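Local structure of post-proline cleaving enzyme (Rickettsia typhi, 4HVT) at residues A[114-119]-A[159-164]; A[120-123]-A[128-131]; A[568-573]-A[593-598]; A[605-610]-A[649-654]. The protein is probably a serine-type oligopeptidase that hydrolyses peptides on the carboxyl side of proline, as other members of the prolyl oligopeptidase family do. All blocks are in the same frame, centred on the assembly; numbering follows the deposited sequence.

Interaction 1 of 4, residues A[114-119]-A[159-164]; sequences VLIDFD and REWDLE
Ile116 lays its outer branch over the indole of Trp161. The methyl CD1 sits 3.7 Å from the centroid of the five-membered ring and 13° off its normal, a CH-pi contact, while Ile116 CG1 comes within 3.5 Å of Trp161 NE1. At the six-membered end of the same indole, Leu115 CB meets Trp161 CH2 at 3.9 Å, the two side chains crossing at about a right angle. Leu115 CD2 goes on to touch Leu163 CD1 (4.0 Å), which adds a small apolar contact beyond the ring. No direct hydrogen bond joins the segments; a water in the plane of the indole does so instead, accepting from Trp161 NE1 at 3.0 Å and donating to Leu115 O at 2.8 Å. With CG anti to the backbone N (chi1 -179°), Trp161 extends its ring from strand 155-162 toward strand 113-117. Phe168 meets the indole edge-to-face, and Ile146 of strand 143-150 also touches it. Leu115 and Ile116 can both face the indole because they lie opposite Trp97 as a classic beta bulge. The contact thus packs the outermost strand of one four-stranded antiparallel sheet against the next sheet, as between adjacent blades of a beta-propeller.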
loop_
_atom_site.group_PDB
_atom_site.type_symbol
_atom_site.label_atom_id
_atom_site.label_comp_id
_atom_site.label_asym_id
_atom_site.label_seq_id
_atom_site.Cartn_x
_atom_site.Cartn_y
_atom_site.Cartn_z
ATOM N N VAL A 114 26.483 -6.114 -4.752
ATOM C CA VAL A 114 25.216 -6.759 -5.168
ATOM C C VAL A 114 25.106 -8.061 -4.381
ATOM O O VAL A 114 26.077 -8.837 -4.282
ATOM C CB VAL A 114 25.164 -7.067 -6.681
ATOM C CG1 VAL A 114 23.925 -7.902 -7.031
ATOM C CG2 VAL A 114 25.151 -5.792 -7.514
ATOM N N LEU A 115 23.943 -8.285 -3.797
ATOM C CA LEU A 115 23.713 -9.490 -2.991
ATOM C C LEU A 115 22.877 -10.514 -3.753
ATOM O O LEU A 115 23.239 -11.670 -3.801
ATOM C CB LEU A 115 23.024 -9.111 -1.695
ATOM C CG LEU A 115 23.746 -8.113 -0.809
ATOM C CD1 LEU A 115 22.913 -7.696 0.379
ATOM C CD2 LEU A 115 25.125 -8.668 -0.405
ATOM N N ILE A 116 21.758 -10.070 -4.320
ATOM C CA ILE A 116 20.921 -10.893 -5.160
ATOM C C ILE A 116 20.473 -10.109 -6.373
ATOM O O ILE A 116 19.900 -9.028 -6.235
ATOM C CB ILE A 116 19.656 -11.469 -4.469
ATOM C CG1 ILE A 116 20.043 -12.288 -3.231
ATOM C CG2 ILE A 116 18.954 -12.356 -5.468
ATOM C CD1 ILE A 116 18.896 -12.681 -2.323
ATOM N N ASP A 117 20.742 -10.689 -7.548
ATOM C CA ASP A 117 20.275 -10.163 -8.836
ATOM C C ASP A 117 19.035 -10.968 -9.266
ATOM O O ASP A 117 19.141 -12.137 -9.721
ATOM C CB ASP A 117 21.407 -10.257 -9.873
ATOM C CG ASP A 117 21.030 -9.704 -11.247
ATOM O OD1 ASP A 117 19.855 -9.682 -11.616
ATOM O OD2 ASP A 117 21.960 -9.278 -12.024
ATOM N N PHE A 118 17.874 -10.314 -9.202
ATOM C CA PHE A 118 16.605 -10.999 -9.486
ATOM C C PHE A 118 16.384 -11.185 -10.974
ATOM O O PHE A 118 15.636 -12.055 -11.379
ATOM C CB PHE A 118 15.389 -10.304 -8.819
ATOM C CG PHE A 118 15.352 -10.529 -7.358
ATOM C CD1 PHE A 118 16.145 -9.759 -6.499
ATOM C CD2 PHE A 118 14.641 -11.582 -6.825
ATOM C CE1 PHE A 118 16.181 -10.042 -5.132
ATOM C CE2 PHE A 118 14.682 -11.845 -5.446
ATOM C CZ PHE A 118 15.459 -11.089 -4.616
ATOM N N ASP A 119 17.068 -10.390 -11.795
ATOM C CA ASP A 119 17.020 -10.612 -13.251
ATOM C C ASP A 119 17.719 -11.926 -13.613
ATOM O O ASP A 119 17.215 -12.687 -14.426
ATOM C CB ASP A 119 17.639 -9.433 -13.962
ATOM C CG ASP A 119 16.870 -8.171 -13.692
ATOM O OD1 ASP A 119 15.888 -7.908 -14.411
ATOM O OD2 ASP A 119 17.252 -7.436 -12.760
ATOM N N ARG A 159 13.011 -18.250 0.144
ATOM C CA ARG A 159 14.153 -19.121 0.133
ATOM C C ARG A 159 15.173 -18.592 1.118
ATOM O O ARG A 159 15.423 -17.368 1.179
ATOM C CB ARG A 159 14.821 -19.162 -1.234
ATOM C CG ARG A 159 13.984 -19.730 -2.329
ATOM C CD ARG A 159 14.775 -19.672 -3.623
ATOM N NE ARG A 159 15.936 -20.546 -3.612
ATOM C CZ ARG A 159 16.782 -20.663 -4.635
ATOM N NH1 ARG A 159 16.629 -19.912 -5.725
ATOM N NH2 ARG A 159 17.801 -21.490 -4.558
ATOM N N GLU A 160 15.781 -19.480 1.876
ATOM C CA GLU A 160 16.828 -19.080 2.833
ATOM C C GLU A 160 18.153 -18.781 2.138
ATOM O O GLU A 160 18.531 -19.465 1.201
ATOM C CB GLU A 160 17.043 -20.218 3.830
ATOM C CG GLU A 160 17.851 -19.812 5.056
ATOM C CD GLU A 160 18.153 -20.958 5.984
ATOM O OE1 GLU A 160 17.720 -22.110 5.733
ATOM O OE2 GLU A 160 18.817 -20.706 6.999
ATOM N N TRP A 161 18.847 -17.756 2.596
ATOM C CA TRP A 161 19.981 -17.201 1.891
ATOM C C TRP A 161 21.056 -16.815 2.904
ATOM O O TRP A 161 20.746 -16.432 4.016
ATOM C CB TRP A 161 19.509 -15.988 1.069
ATOM C CG TRP A 161 20.586 -15.312 0.248
ATOM C CD1 TRP A 161 20.874 -15.545 -1.064
ATOM C CD2 TRP A 161 21.384 -14.196 0.643
ATOM N NE1 TRP A 161 21.868 -14.690 -1.489
ATOM C CE2 TRP A 161 22.179 -13.837 -0.471
ATOM C CE3 TRP A 161 21.512 -13.481 1.820
ATOM C CZ2 TRP A 161 23.112 -12.784 -0.430
ATOM C CZ3 TRP A 161 22.462 -12.438 1.886
ATOM C CH2 TRP A 161 23.220 -12.093 0.749
ATOM N N ASP A 162 22.318 -16.992 2.533
ATOM C CA ASP A 162 23.422 -16.750 3.454
ATOM C C ASP A 162 24.398 -15.628 2.979
ATOM O O ASP A 162 24.952 -15.683 1.889
ATOM C CB ASP A 162 24.195 -18.009 3.702
ATOM C CG ASP A 162 25.209 -17.845 4.837
ATOM O OD1 ASP A 162 26.313 -17.349 4.541
ATOM O OD2 ASP A 162 24.914 -18.206 6.022
ATOM N N LEU A 163 24.603 -14.659 3.840
ATOM C CA LEU A 163 25.412 -13.438 3.518
ATOM C C LEU A 163 26.904 -13.717 3.342
ATOM O O LEU A 163 27.551 -13.079 2.482
ATOM C CB LEU A 163 25.203 -12.373 4.600
ATOM C CG LEU A 163 25.944 -11.036 4.485
ATOM C CD1 LEU A 163 25.525 -10.362 3.197
ATOM C CD2 LEU A 163 25.614 -10.183 5.695
ATOM N N GLU A 164 27.438 -14.656 4.125
ATOM C CA GLU A 164 28.858 -15.030 3.989
ATOM C C GLU A 164 29.095 -15.691 2.639
ATOM O O GLU A 164 30.045 -15.349 1.933
ATOM C CB GLU A 164 29.296 -15.924 5.142
ATOM C CG GLU A 164 30.768 -16.305 5.157
ATOM C CD GLU A 164 31.094 -17.163 6.367
ATOM O OE1 GLU A 164 31.075 -16.644 7.513
ATOM O OE2 GLU A 164 31.345 -18.373 6.170
HETATM O O HOH W 1 22.938 -14.386 -4.267
#

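Interaction 2 of 4, residues A[120-123]-A[128-131]; sequences KLSK and KVAY
Lys128 meets Ser122 through its backbone, its CA lying 3.7 Å from Ser122 OG, and this is where the chain leaving helix 118-125 turns back past the helix. The CB of Lys128 points away from the helix, and its ammonium group is engaged on another side: NZ forms a salt bridge with Asp679 of the hydrolase domain, so the Lys128 side chain reaches across to that domain.

Val129 makes the one hydrogen bond between the segments. Its backbone N donates to Ser122 OG over 2.9 Å, and the N-H...O angle of 173° makes the bond almost straight. The hydroxyl can receive it because OG lies anti to the carbonyl carbon of Ser122 and beside its backbone N (chi1 -63°). That oxygen is also hydrogen-bonded to Phe118 O one helical turn earlier, so two backbone groups grip it and fix its rotation. The result is a helix-to-strand connection within the N-terminal beta-propeller domain, in which a serine on the helix pins the first residue of strand 129-136.

The side chain of Val129 points toward the helix, with CB 3.8 Å from Ser122 OG, and also packs on Met148 and Phe150 of strand 143-150. Ala130 then turns its CB away from the helix, following the alternation of the strand, and the chain runs on to Tyr131, whose ring stacks with Phe86.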
loop_
_atom_site.group_PDB
_atom_site.type_symbol
_atom_site.label_atom_id
_atom_site.label_comp_id
_atom_site.label_asym_id
_atom_site.label_seq_id
_atom_site.Cartn_x
_atom_site.Cartn_y
_atom_site.Cartn_z
ATOM N N LYS A 120 18.870 -12.181 -12.998
ATOM C CA LYS A 120 19.576 -13.449 -13.183
ATOM C C LYS A 120 18.770 -14.634 -12.689
ATOM O O LYS A 120 18.713 -15.684 -13.353
ATOM C CB LYS A 120 20.904 -13.436 -12.446
ATOM C CG LYS A 120 22.048 -12.862 -13.232
ATOM C CD LYS A 120 23.337 -12.900 -12.422
ATOM C CE LYS A 120 24.407 -12.064 -13.101
ATOM N NZ LYS A 120 25.294 -11.406 -12.102
ATOM N N LEU A 121 18.150 -14.476 -11.524
ATOM C CA LEU A 121 17.303 -15.517 -10.971
ATOM C C LEU A 121 16.163 -15.853 -11.909
ATOM O O LEU A 121 15.816 -17.022 -12.084
ATOM C CB LEU A 121 16.722 -15.073 -9.623
ATOM C CG LEU A 121 17.487 -15.390 -8.358
ATOM C CD1 LEU A 121 16.577 -15.003 -7.191
ATOM C CD2 LEU A 121 17.916 -16.870 -8.301
ATOM N N SER A 122 15.555 -14.821 -12.477
ATOM C CA SER A 122 14.415 -14.970 -13.364
ATOM C C SER A 122 14.814 -15.714 -14.637
ATOM O O SER A 122 14.117 -16.661 -15.071
ATOM C CB SER A 122 13.815 -13.627 -13.726
ATOM O OG SER A 122 13.290 -12.925 -12.585
ATOM N N LYS A 123 15.944 -15.303 -15.206
ATOM C CA LYS A 123 16.512 -15.952 -16.402
ATOM C C LYS A 123 16.708 -17.444 -16.140
ATOM O O LYS A 123 16.294 -18.273 -16.951
ATOM C CB LYS A 123 17.839 -15.293 -16.784
ATOM N N LYS A 128 9.371 -14.429 -14.286
ATOM C CA LYS A 128 9.701 -13.218 -13.536
ATOM C C LYS A 128 9.667 -13.646 -12.051
ATOM O O LYS A 128 8.640 -14.136 -11.610
ATOM C CB LYS A 128 8.642 -12.112 -13.722
ATOM C CG LYS A 128 8.613 -11.256 -15.005
ATOM C CD LYS A 128 8.071 -9.857 -14.630
ATOM C CE LYS A 128 7.220 -9.106 -15.660
ATOM N NZ LYS A 128 7.558 -9.364 -17.084
ATOM N N VAL A 129 10.770 -13.499 -11.321
ATOM C CA VAL A 129 10.816 -13.719 -9.856
ATOM C C VAL A 129 10.983 -12.342 -9.230
ATOM O O VAL A 129 11.973 -11.699 -9.446
ATOM C CB VAL A 129 12.010 -14.620 -9.451
ATOM C CG1 VAL A 129 12.071 -14.777 -7.947
ATOM C CG2 VAL A 129 11.900 -15.997 -10.090
ATOM N N ALA A 130 9.960 -11.884 -8.524
ATOM C CA ALA A 130 9.917 -10.582 -7.887
ATOM C C ALA A 130 10.376 -10.650 -6.441
ATOM O O ALA A 130 9.992 -11.541 -5.697
ATOM C CB ALA A 130 8.495 -10.034 -7.947
ATOM N N TYR A 131 11.224 -9.697 -6.037
ATOM C CA TYR A 131 11.626 -9.513 -4.648
ATOM C C TYR A 131 10.498 -8.954 -3.830
ATOM O O TYR A 131 9.865 -7.947 -4.206
ATOM C CB TYR A 131 12.762 -8.502 -4.617
ATOM C CG TYR A 131 13.179 -7.969 -3.268
ATOM C CD1 TYR A 131 13.891 -8.741 -2.389
ATOM C CD2 TYR A 131 12.846 -6.674 -2.880
ATOM C CE1 TYR A 131 14.291 -8.251 -1.149
ATOM C CE2 TYR A 131 13.274 -6.158 -1.670
ATOM C CZ TYR A 131 13.988 -6.946 -0.819
ATOM O OH TYR A 131 14.387 -6.429 0.385
#

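Interaction 3 of 4, residues A[568-573]-A[593-598]; sequences GGLLVS and LDMIRY
Helix 567-578 and the irregular chain 593-598 come closest at Leu570 and Leu593, whose CA atoms are 5.0 Å apart, with no hydrogen bond between the segments. The helix follows strand 560-565 in the alpha/beta-hydrolase fold, and Gly568 belongs to a GxSxG sequence consistent with the nucleophile elbow, whose presumed nucleophile would be Ser566. The contact uses Leu570 and Ser573, in the first turns of the helix just after the elbow. Leu570 and Met595 reach toward each other tip to tip: Leu570 CD1 touches Met595 CG at 3.7 Å, and Leu570 CD2 lies 4.0 Å from both SD and CE of Met595. Bends at chi2 (-45°) and chi3 (-67°) fold the end of the methionine back so that sulfur and methyl both follow the branched end of the leucine. Tyr611 packs on both residues, and Met595 also touches Ile623 and Tyr626 of helix 617-626. One helical turn on, Ser573 presents CB and OG to Leu593, and Phe660 of helix 655-664 touches both of them. Within 593-598, Asp594 forms an Asx motif that shapes the turn behind Met595; its other carboxylate oxygen accepts from Trp655 NE1. In this motif Asp594 OD1 receives Arg597 N at 3.2 Å, the donor standing well above the carboxylate plane, 63° out of it.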
loop_
_atom_site.group_PDB
_atom_site.type_symbol
_atom_site.label_atom_id
_atom_site.label_comp_id
_atom_site.label_asym_id
_atom_site.label_seq_id
_atom_site.Cartn_x
_atom_site.Cartn_y
_atom_site.Cartn_z
ATOM N N GLY A 568 -10.076 3.037 -5.352
ATOM C CA GLY A 568 -10.135 4.290 -6.108
ATOM C C GLY A 568 -10.676 4.053 -7.506
ATOM O O GLY A 568 -11.170 4.968 -8.135
ATOM N N GLY A 569 -10.568 2.820 -8.002
ATOM C CA GLY A 569 -11.196 2.423 -9.244
ATOM C C GLY A 569 -12.704 2.407 -9.166
ATOM O O GLY A 569 -13.346 2.824 -10.109
ATOM N N LEU A 570 -13.271 1.980 -8.023
ATOM C CA LEU A 570 -14.722 2.183 -7.742
ATOM C C LEU A 570 -15.131 3.642 -7.705
ATOM O O LEU A 570 -16.082 4.067 -8.360
ATOM C CB LEU A 570 -15.137 1.461 -6.438
ATOM C CG LEU A 570 -16.546 1.626 -5.957
ATOM C CD1 LEU A 570 -17.537 1.138 -7.006
ATOM C CD2 LEU A 570 -16.788 0.988 -4.593
ATOM N N LEU A 571 -14.353 4.429 -6.962
ATOM C CA LEU A 571 -14.568 5.849 -6.835
ATOM C C LEU A 571 -14.767 6.484 -8.220
ATOM O O LEU A 571 -15.730 7.162 -8.449
ATOM C CB LEU A 571 -13.417 6.499 -6.120
ATOM C CG LEU A 571 -13.395 8.044 -6.163
ATOM C CD1 LEU A 571 -14.606 8.620 -5.456
ATOM C CD2 LEU A 571 -12.105 8.556 -5.559
ATOM N N VAL A 572 -13.834 6.246 -9.127
ATOM C CA VAL A 572 -13.843 6.986 -10.378
ATOM C C VAL A 572 -14.857 6.432 -11.390
ATOM O O VAL A 572 -15.339 7.172 -12.207
ATOM C CB VAL A 572 -12.446 7.166 -11.029
ATOM C CG1 VAL A 572 -11.500 7.955 -10.161
ATOM C CG2 VAL A 572 -11.861 5.868 -11.538
ATOM N N SER A 573 -15.178 5.143 -11.322
ATOM C CA SER A 573 -16.248 4.593 -12.105
ATOM C C SER A 573 -17.621 5.024 -11.608
ATOM O O SER A 573 -18.527 5.199 -12.431
ATOM C CB SER A 573 -16.133 3.097 -12.233
ATOM O OG SER A 573 -16.181 2.426 -10.981
ATOM N N LEU A 593 -15.247 -3.045 -8.892
ATOM C CA LEU A 593 -16.352 -2.238 -9.377
ATOM C C LEU A 593 -17.679 -2.954 -9.511
ATOM O O LEU A 593 -18.706 -2.313 -9.442
ATOM C CB LEU A 593 -15.993 -1.522 -10.670
ATOM C CG LEU A 593 -15.974 -2.026 -12.075
ATOM C CD1 LEU A 593 -17.328 -2.410 -12.659
ATOM C CD2 LEU A 593 -15.324 -0.902 -12.929
ATOM N N ASP A 594 -17.630 -4.268 -9.698
ATOM C CA ASP A 594 -18.881 -5.081 -9.659
ATOM C C ASP A 594 -19.304 -5.320 -8.204
ATOM O O ASP A 594 -18.959 -6.326 -7.601
ATOM C CB ASP A 594 -18.730 -6.380 -10.415
ATOM C CG ASP A 594 -20.060 -7.161 -10.518
ATOM O OD1 ASP A 594 -21.024 -6.826 -9.785
ATOM O OD2 ASP A 594 -20.118 -8.110 -11.340
ATOM N N MET A 595 -20.004 -4.355 -7.638
ATOM C CA MET A 595 -20.290 -4.358 -6.209
ATOM C C MET A 595 -21.448 -5.315 -5.832
ATOM O O MET A 595 -21.665 -5.589 -4.644
ATOM C CB MET A 595 -20.484 -2.922 -5.714
ATOM C CG MET A 595 -19.292 -1.999 -6.061
ATOM S SD MET A 595 -17.685 -2.733 -5.725
ATOM C CE MET A 595 -17.673 -2.851 -3.951
ATOM N N ILE A 596 -22.184 -5.847 -6.824
ATOM C CA ILE A 596 -23.134 -6.919 -6.529
ATOM C C ILE A 596 -22.425 -8.275 -6.319
ATOM O O ILE A 596 -22.793 -9.053 -5.407
ATOM C CB ILE A 596 -24.240 -7.021 -7.599
ATOM C CG1 ILE A 596 -24.930 -5.663 -7.785
ATOM C CG2 ILE A 596 -25.259 -8.062 -7.174
ATOM C CD1 ILE A 596 -26.259 -5.743 -8.545
ATOM N N ARG A 597 -21.418 -8.553 -7.158
ATOM C CA ARG A 597 -20.784 -9.869 -7.237
ATOM C C ARG A 597 -19.372 -9.909 -6.661
ATOM O O ARG A 597 -18.719 -10.932 -6.760
ATOM C CB ARG A 597 -20.719 -10.332 -8.711
ATOM C CG ARG A 597 -22.113 -10.447 -9.332
ATOM C CD ARG A 597 -22.136 -11.237 -10.643
ATOM N NE ARG A 597 -21.545 -12.544 -10.571
ATOM C CZ ARG A 597 -21.025 -13.234 -11.592
ATOM N NH1 ARG A 597 -21.063 -12.771 -12.820
ATOM N NH2 ARG A 597 -20.489 -14.425 -11.373
ATOM N N TYR A 598 -18.943 -8.830 -6.027
ATOM C CA TYR A 598 -17.520 -8.719 -5.597
ATOM C C TYR A 598 -17.064 -9.864 -4.711
ATOM O O TYR A 598 -15.897 -10.246 -4.767
ATOM C CB TYR A 598 -17.131 -7.356 -4.970
ATOM C CG TYR A 598 -17.613 -7.134 -3.574
ATOM C CD1 TYR A 598 -16.840 -7.514 -2.494
ATOM C CD2 TYR A 598 -18.819 -6.509 -3.343
ATOM C CE1 TYR A 598 -17.274 -7.313 -1.216
ATOM C CE2 TYR A 598 -19.271 -6.276 -2.072
ATOM C CZ TYR A 598 -18.471 -6.670 -0.987
ATOM O OH TYR A 598 -18.856 -6.473 0.307
#

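Interaction 4 of 4, residues A[605-610]-A[649-654]; sequences HSWVTE and DQRVHP
Trp607 extends the six-membered end of its indole against Arg651 and Val652, and van der Waals contacts make up the whole interface. In the closest, an aromatic CH faces a carbonyl: Trp607 CH2 lies 3.3 Å from Arg651 O, at the ring edge near its plane. Among aliphatic contacts, Arg651 CG comes to 4.0 Å from Trp607 CZ2, with the two side chains crossing at about a right angle, and Val652 CG1 lies 3.9 Å from Trp607 CH2. The guanidinium plane is turned 59° from the indole, and Arg651 NE is instead paired in a salt bridge with Asp154 of the propeller domain.

Hydrogen bonds shape the loop that receives the ring. Asp649 OD1 accepts from Val652 N at 2.9 Å, on the syn side but 34° out of the carboxylate plane, with an N-H...O angle of 155°, in an Asx motif; a weak bond from Arg651 N supplements it. The other oxygen, Asp649 OD2, bonds to His682 ND1, consistent with the acidic member of a Ser-His-Asp triad. A backbone bond also ties Arg651 to Ala603.

Across the contact itself the indole thus meets a carbonyl oxygen and aliphatic carbons, so the contact depends on close fit, probably with a weak electrostatic attraction between the ring-edge C-H and the carbonyl oxygen.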
loop_
_atom_site.group_PDB
_atom_site.type_symbol
_atom_site.label_atom_id
_atom_site.label_comp_id
_atom_site.label_asym_id
_atom_site.label_seq_id
_atom_site.Cartn_x
_atom_site.Cartn_y
_atom_site.Cartn_z
ATOM N N HIS A 605 -14.468 -11.582 -0.269
ATOM C CA HIS A 605 -15.023 -11.788 1.051
ATOM C C HIS A 605 -14.350 -10.898 2.100
ATOM O O HIS A 605 -14.964 -10.568 3.125
ATOM C CB HIS A 605 -14.889 -13.269 1.419
ATOM C CG HIS A 605 -15.985 -14.092 0.859
ATOM N ND1 HIS A 605 -16.035 -14.510 -0.454
ATOM C CD2 HIS A 605 -17.127 -14.529 1.437
ATOM C CE1 HIS A 605 -17.150 -15.196 -0.652
ATOM N NE2 HIS A 605 -17.837 -15.204 0.468
ATOM N N SER A 606 -13.122 -10.476 1.857
ATOM C CA SER A 606 -12.443 -9.693 2.902
ATOM C C SER A 606 -13.033 -8.302 3.155
ATOM O O SER A 606 -12.822 -7.717 4.188
ATOM C CB SER A 606 -10.962 -9.729 2.671
ATOM O OG SER A 606 -10.649 -9.028 1.598
ATOM N N TRP A 607 -13.804 -7.779 2.219
ATOM C CA TRP A 607 -14.286 -6.407 2.283
ATOM C C TRP A 607 -15.775 -6.220 2.529
ATOM O O TRP A 607 -16.281 -5.113 2.350
ATOM C CB TRP A 607 -13.881 -5.670 1.016
ATOM C CG TRP A 607 -12.415 -5.856 0.678
ATOM C CD1 TRP A 607 -11.335 -5.596 1.505
ATOM C CD2 TRP A 607 -11.865 -6.362 -0.564
ATOM N NE1 TRP A 607 -10.177 -5.896 0.847
ATOM C CE2 TRP A 607 -10.467 -6.415 -0.385
ATOM C CE3 TRP A 607 -12.426 -6.806 -1.787
ATOM C CZ2 TRP A 607 -9.606 -6.855 -1.369
ATOM C CZ3 TRP A 607 -11.573 -7.291 -2.787
ATOM C CH2 TRP A 607 -10.129 -7.284 -2.557
ATOM N N VAL A 608 -16.446 -7.245 3.018
ATOM C CA VAL A 608 -17.834 -7.113 3.319
ATOM C C VAL A 608 -18.106 -5.985 4.323
ATOM O O VAL A 608 -19.128 -5.323 4.270
ATOM C CB VAL A 608 -18.406 -8.462 3.811
ATOM C CG1 VAL A 608 -19.812 -8.231 4.304
ATOM C CG2 VAL A 608 -18.389 -9.470 2.659
ATOM N N THR A 609 -17.209 -5.779 5.299
ATOM C CA THR A 609 -17.409 -4.716 6.280
ATOM C C THR A 609 -17.086 -3.348 5.727
ATOM O O THR A 609 -17.442 -2.341 6.360
ATOM C CB THR A 609 -16.589 -4.989 7.578
ATOM O OG1 THR A 609 -15.205 -5.142 7.231
ATOM C CG2 THR A 609 -17.105 -6.200 8.288
ATOM N N GLU A 610 -16.419 -3.270 4.569
ATOM C CA GLU A 610 -16.154 -2.006 3.909
ATOM C C GLU A 610 -17.335 -1.581 3.022
ATOM O O GLU A 610 -17.642 -0.416 2.974
ATOM C CB GLU A 610 -14.852 -2.014 3.098
ATOM C CG GLU A 610 -14.479 -0.655 2.545
ATOM C CD GLU A 610 -14.018 0.375 3.553
ATOM O OE1 GLU A 610 -13.926 -0.008 4.752
ATOM O OE2 GLU A 610 -13.752 1.567 3.133
ATOM N N ASP A 649 -3.958 -10.551 -11.125
ATOM C CA ASP A 649 -4.496 -9.768 -10.010
ATOM C C ASP A 649 -5.344 -10.721 -9.177
ATOM O O ASP A 649 -6.479 -11.008 -9.505
ATOM C CB ASP A 649 -5.295 -8.552 -10.509
ATOM C CG ASP A 649 -5.756 -7.617 -9.362
ATOM O OD1 ASP A 649 -6.079 -8.070 -8.215
ATOM O OD2 ASP A 649 -5.830 -6.394 -9.656
ATOM N N GLN A 650 -4.743 -11.213 -8.113
ATOM C CA GLN A 650 -5.420 -12.059 -7.159
ATOM C C GLN A 650 -6.139 -11.298 -6.031
ATOM O O GLN A 650 -6.769 -11.942 -5.152
ATOM C CB GLN A 650 -4.396 -13.018 -6.536
ATOM C CG GLN A 650 -3.697 -13.834 -7.624
ATOM C CD GLN A 650 -2.697 -14.822 -7.053
ATOM O OE1 GLN A 650 -1.931 -14.467 -6.181
ATOM N NE2 GLN A 650 -2.741 -16.099 -7.539
ATOM N N ARG A 651 -6.009 -9.985 -5.985
ATOM C CA ARG A 651 -6.646 -9.182 -4.946
ATOM C C ARG A 651 -8.128 -9.022 -5.349
ATOM O O ARG A 651 -9.003 -9.556 -4.700
ATOM C CB ARG A 651 -5.945 -7.828 -4.811
ATOM C CG ARG A 651 -6.258 -7.034 -3.553
ATOM C CD ARG A 651 -5.606 -7.631 -2.284
ATOM N NE ARG A 651 -4.208 -7.796 -2.602
ATOM C CZ ARG A 651 -3.332 -6.807 -2.672
ATOM N NH1 ARG A 651 -3.668 -5.566 -2.273
ATOM N NH2 ARG A 651 -2.119 -7.021 -3.198
ATOM N N VAL A 652 -8.407 -8.302 -6.438
ATOM C CA VAL A 652 -9.769 -8.036 -6.834
ATOM C C VAL A 652 -10.260 -8.939 -7.974
ATOM O O VAL A 652 -11.465 -9.121 -8.095
ATOM C CB VAL A 652 -9.995 -6.550 -7.241
ATOM C CG1 VAL A 652 -9.724 -5.605 -6.089
ATOM C CG2 VAL A 652 -9.093 -6.167 -8.386
ATOM N N HIS A 653 -9.349 -9.472 -8.795
ATOM C CA HIS A 653 -9.642 -10.297 -9.970
ATOM C C HIS A 653 -9.850 -9.390 -11.203
ATOM O O HIS A 653 -10.464 -8.358 -11.112
ATOM C CB HIS A 653 -10.846 -11.203 -9.742
ATOM C CG HIS A 653 -10.999 -12.307 -10.756
ATOM N ND1 HIS A 653 -11.435 -12.111 -12.045
ATOM C CD2 HIS A 653 -10.849 -13.646 -10.623
ATOM C CE1 HIS A 653 -11.482 -13.263 -12.685
ATOM N NE2 HIS A 653 -11.161 -14.218 -11.825
ATOM N N PRO A 654 -9.329 -9.789 -12.348
ATOM C CA PRO A 654 -9.594 -8.934 -13.545
ATOM C C PRO A 654 -11.026 -8.813 -14.057
ATOM O O PRO A 654 -11.276 -7.977 -14.922
ATOM C CB PRO A 654 -8.759 -9.599 -14.640
ATOM C CG PRO A 654 -8.572 -11.024 -14.225
ATOM C CD PRO A 654 -8.514 -10.964 -12.703
#

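How the interactions relate
Interactions 1 and 2 belong to the propeller domain and touch: both use helix 118-125, and Phe118 CZ lies 3.6 Å from Tyr131 CD1. Interaction 2 is nested in the loop that interaction 1 closes. Interactions 3 and 4 lie together in the hydrolase domain, their centres about 10 Å apart, and Tyr598 packs on Val608 between them. Contacts 1, 3 and 4 are buried and mainly apolar, although a water bridges the first; contact 2 is partly buried and rests on one direct hydrogen bond. Across the domains, interactions 2 and 4 approach to about 11 Å between nearest atoms, whereas the centres of 1 and 3 are about 40 Å apart.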